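Local atomic coordinates of levoglucosan dehydrogenase (Pseudarthrobacter phenanthrenivorans, PDB entry 6A3F), a protein that catalyses the NAD(+)-dependent oxidation of levoglucosan to 3-dehydrolevoglucosan as a homotetramer of the Gfo/Idh/MocA family. Residues 390-395 against 401-406. Sequence-based numbering, arbitrary orientation.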
ATOM      1  N   ASP B 390     -22.806  15.779  18.775  1.00 23.48           N
ATOM      2  CA  ASP B 390     -21.688  16.136  19.667  1.00 25.39           C
ATOM      3  C   ASP B 390     -22.154  16.269  21.115  1.00 24.75           C
ATOM      4  O   ASP B 390     -21.495  15.790  22.044  1.00 25.26           O
ATOM      5  CB  ASP B 390     -21.048  17.445  19.243  1.00 23.62           C
ATOM      6  CG  ASP B 390     -20.122  17.315  18.029  1.00 29.00           C
ATOM      7  OD1 ASP B 390     -20.134  16.241  17.392  1.00 28.76           O
ATOM      8  OD2 ASP B 390     -19.372  18.321  17.756  1.00 28.56           O
ATOM      9  N   ASP B 391     -23.268  16.962  21.318  1.00 25.35           N
ATOM     10  CA  ASP B 391     -23.765  17.126  22.718  1.00 27.44           C
ATOM     11  C   ASP B 391     -24.086  15.768  23.355  1.00 27.27           C
ATOM     12  O   ASP B 391     -23.801  15.565  24.538  1.00 28.54           O
ATOM     13  CB  ASP B 391     -25.003  18.005  22.746  1.00 27.56           C
ATOM     14  CG  ASP B 391     -24.658  19.484  22.597  1.00 32.40           C
ATOM     15  OD1 ASP B 391     -23.474  19.860  22.712  1.00 39.16           O
ATOM     16  OD2 ASP B 391     -25.593  20.233  22.412  1.00 37.91           O
ATOM     17  N   ALA B 392     -24.626  14.844  22.567  1.00 23.82           N
ATOM     18  CA  ALA B 392     -24.946  13.504  23.027  1.00 25.20           C
ATOM     19  C   ALA B 392     -23.679  12.721  23.369  1.00 24.50           C
ATOM     20  O   ALA B 392     -23.638  11.979  24.343  1.00 25.09           O
ATOM     21  CB  ALA B 392     -25.806  12.785  22.025  1.00 28.05           C
ATOM     22  N   ILE B 393     -22.631  12.903  22.596  1.00 22.79           N
ATOM     23  CA  ILE B 393     -21.371  12.213  22.848  1.00 23.00           C
ATOM     24  C   ILE B 393     -20.780  12.679  24.180  1.00 23.64           C
ATOM     25  O   ILE B 393     -20.320  11.890  24.998  1.00 25.67           O
ATOM     26  CB  ILE B 393     -20.440  12.438  21.629  1.00 23.54           C
ATOM     27  CG1 ILE B 393     -20.909  11.577  20.451  1.00 22.84           C
ATOM     28  CG2 ILE B 393     -19.016  12.185  22.047  1.00 23.36           C
ATOM     29  CD1 ILE B 393     -20.142  11.821  19.150  1.00 22.88           C
ATOM     30  N   VAL B 394     -20.820  13.971  24.407  1.00 24.85           N
ATOM     31  CA  VAL B 394     -20.256  14.559  25.655  1.00 26.81           C
ATOM     32  C   VAL B 394     -21.057  14.075  26.877  1.00 23.81           C
ATOM     33  O   VAL B 394     -20.494  13.640  27.857  1.00 23.57           O
ATOM     34  CB  VAL B 394     -20.238  16.093  25.564  1.00 28.99           C
ATOM     35  CG1 VAL B 394     -19.810  16.716  26.890  1.00 30.01           C
ATOM     36  CG2 VAL B 394     -19.330  16.598  24.450  1.00 27.25           C
ATOM     37  N   GLU B 395     -22.350  14.109  26.785  1.00 28.17           N
ATOM     38  CA  GLU B 395     -23.214  13.602  27.868  1.00 27.46           C
ATOM     39  C   GLU B 395     -23.007  12.090  28.081  1.00 29.46           C
ATOM     40  O   GLU B 395     -22.866  11.587  29.223  1.00 26.44           O
ATOM     41  CB  GLU B 395     -24.648  13.877  27.474  1.00 30.34           C
ATOM     42  CG  GLU B 395     -25.637  13.462  28.544  1.00 31.90           C
ATOM     43  CD  GLU B 395     -27.085  13.561  28.136  1.00 38.93           C
ATOM     44  OE1 GLU B 395     -27.384  14.213  27.118  1.00 48.05           O
ATOM     45  OE2 GLU B 395     -27.919  12.984  28.853  1.00 53.25           O
ATOM     46  N   SER B 401     -22.865   6.125  29.590  1.00 27.90           N
ATOM     47  CA  SER B 401     -24.040   5.369  29.243  1.00 31.82           C
ATOM     48  C   SER B 401     -24.475   5.735  27.826  1.00 30.44           C
ATOM     49  O   SER B 401     -24.074   6.811  27.331  1.00 30.37           O
ATOM     50  CB  SER B 401     -25.143   5.632  30.282  1.00 36.41           C
ATOM     51  OG  SER B 401     -25.604   6.960  30.144  1.00 43.01           O
ATOM     52  N   TRP B 402     -25.305   4.887  27.187  1.00 27.15           N
ATOM     53  CA  TRP B 402     -25.900   5.250  25.895  1.00 28.10           C
ATOM     54  C   TRP B 402     -26.737   6.524  26.016  1.00 32.01           C
ATOM     55  O   TRP B 402     -27.454   6.694  26.994  1.00 29.85           O
ATOM     56  CB  TRP B 402     -26.750   4.110  25.314  1.00 29.15           C
ATOM     57  CG  TRP B 402     -25.929   2.978  24.776  1.00 30.36           C
ATOM     58  CD1 TRP B 402     -25.472   1.878  25.448  1.00 30.69           C
ATOM     59  CD2 TRP B 402     -25.386   2.890  23.444  1.00 29.44           C
ATOM     60  NE1 TRP B 402     -24.702   1.107  24.617  1.00 29.55           N
ATOM     61  CE2 TRP B 402     -24.653   1.686  23.384  1.00 29.24           C
ATOM     62  CE3 TRP B 402     -25.473   3.696  22.303  1.00 28.02           C
ATOM     63  CZ2 TRP B 402     -23.988   1.287  22.226  1.00 30.34           C
ATOM     64  CZ3 TRP B 402     -24.850   3.282  21.149  1.00 28.66           C
ATOM     65  CH2 TRP B 402     -24.115   2.098  21.123  1.00 27.74           C
ATOM     66  N   VAL B 403     -26.692   7.367  24.995  1.00 28.13           N
ATOM     67  CA  VAL B 403     -27.548   8.541  24.922  1.00 26.78           C
ATOM     68  C   VAL B 403     -28.182   8.596  23.546  1.00 28.72           C
ATOM     69  O   VAL B 403     -27.519   8.441  22.510  1.00 26.65           O
ATOM     70  CB  VAL B 403     -26.770   9.827  25.209  1.00 24.79           C
ATOM     71  CG1 VAL B 403     -27.597  11.093  24.963  1.00 26.27           C
ATOM     72  CG2 VAL B 403     -26.157   9.783  26.589  1.00 26.77           C
ATOM     73  N   ASP B 404     -29.483   8.845  23.553  1.00 28.50           N
ATOM     74  CA  ASP B 404     -30.196   9.057  22.324  1.00 29.32           C
ATOM     75  C   ASP B 404     -29.922  10.400  21.681  1.00 29.97           C
ATOM     76  O   ASP B 404     -29.695  11.419  22.341  1.00 26.30           O
ATOM     77  CB  ASP B 404     -31.709   8.910  22.534  1.00 32.28           C
ATOM     78  CG  ASP B 404     -32.147   7.482  22.887  1.00 31.85           C
ATOM     79  OD1 ASP B 404     -31.487   6.425  22.643  1.00 35.50           O
ATOM     80  OD2 ASP B 404     -33.294   7.415  23.358  1.00 37.67           O
ATOM     81  N   VAL B 405     -29.903  10.409  20.359  1.00 27.46           N
ATOM     82  CA  VAL B 405     -29.646  11.635  19.625  1.00 27.79           C
ATOM     83  C   VAL B 405     -30.974  12.119  19.057  1.00 28.44           C
ATOM     84  O   VAL B 405     -31.539  11.460  18.218  1.00 36.19           O
ATOM     85  CB  VAL B 405     -28.612  11.467  18.491  1.00 28.02           C
ATOM     86  CG1 VAL B 405     -28.291  12.822  17.881  1.00 27.33           C
ATOM     87  CG2 VAL B 405     -27.330  10.782  18.949  1.00 28.65           C
ATOM     88  N   PRO B 406     -31.451  13.288  19.485  1.00 32.33           N
ATOM     89  CA  PRO B 406     -32.624  13.890  18.883  1.00 34.98           C
ATOM     90  C   PRO B 406     -32.386  14.133  17.394  1.00 37.78           C
ATOM     91  O   PRO B 406     -31.259  14.490  17.048  1.00 35.87           O
ATOM     92  CB  PRO B 406     -32.792  15.257  19.559  1.00 36.52           C
ATOM     93  CG  PRO B 406     -31.799  15.287  20.685  1.00 35.33           C
ATOM     94  CD  PRO B 406     -30.770  14.225  20.374  1.00 33.85           C
TER
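The carboxylate of Glu395 lies with one face over the isopropyl group of Val403. Both methyls sit beneath that face, and the closest approach is Val403 CG1 to Glu395 OE1 at 3.8 Å. The two side chains cross at about a right angle. Glu395 reaches this place with its chain extended, CG anti to the backbone N (chi1 -177°). Its other oxygen, OE2, forms a salt bridge with Lys399, one turn further on.

Ala392 forms the apolar middle. Its CB meets Val403 CG1 at 3.8 Å and Val405 CG2 at 4.0 Å. Val403 CB also lies 3.9 Å from Ala392 O.

Helix 380-399 thus lies against the chain that returns after it. There, Val403 and Val405 form backbone hydrogen bonds with Val228 and Ser226 of strand 225-233. Residues 403-404 are the outermost strand, within this chain, of the C-terminal domain's large mixed sheet. The Trp402 side chain leaves the backbone away from the helix and packs on Val231 of a second subunit.

Between the segments the contact is van der Waals, mostly through methyls. Ser396 and Gln385 add hydrogen bonds from helix to returning chain. Lys399 probably offsets the glutamate charge, letting the carboxylate face lie on methyls.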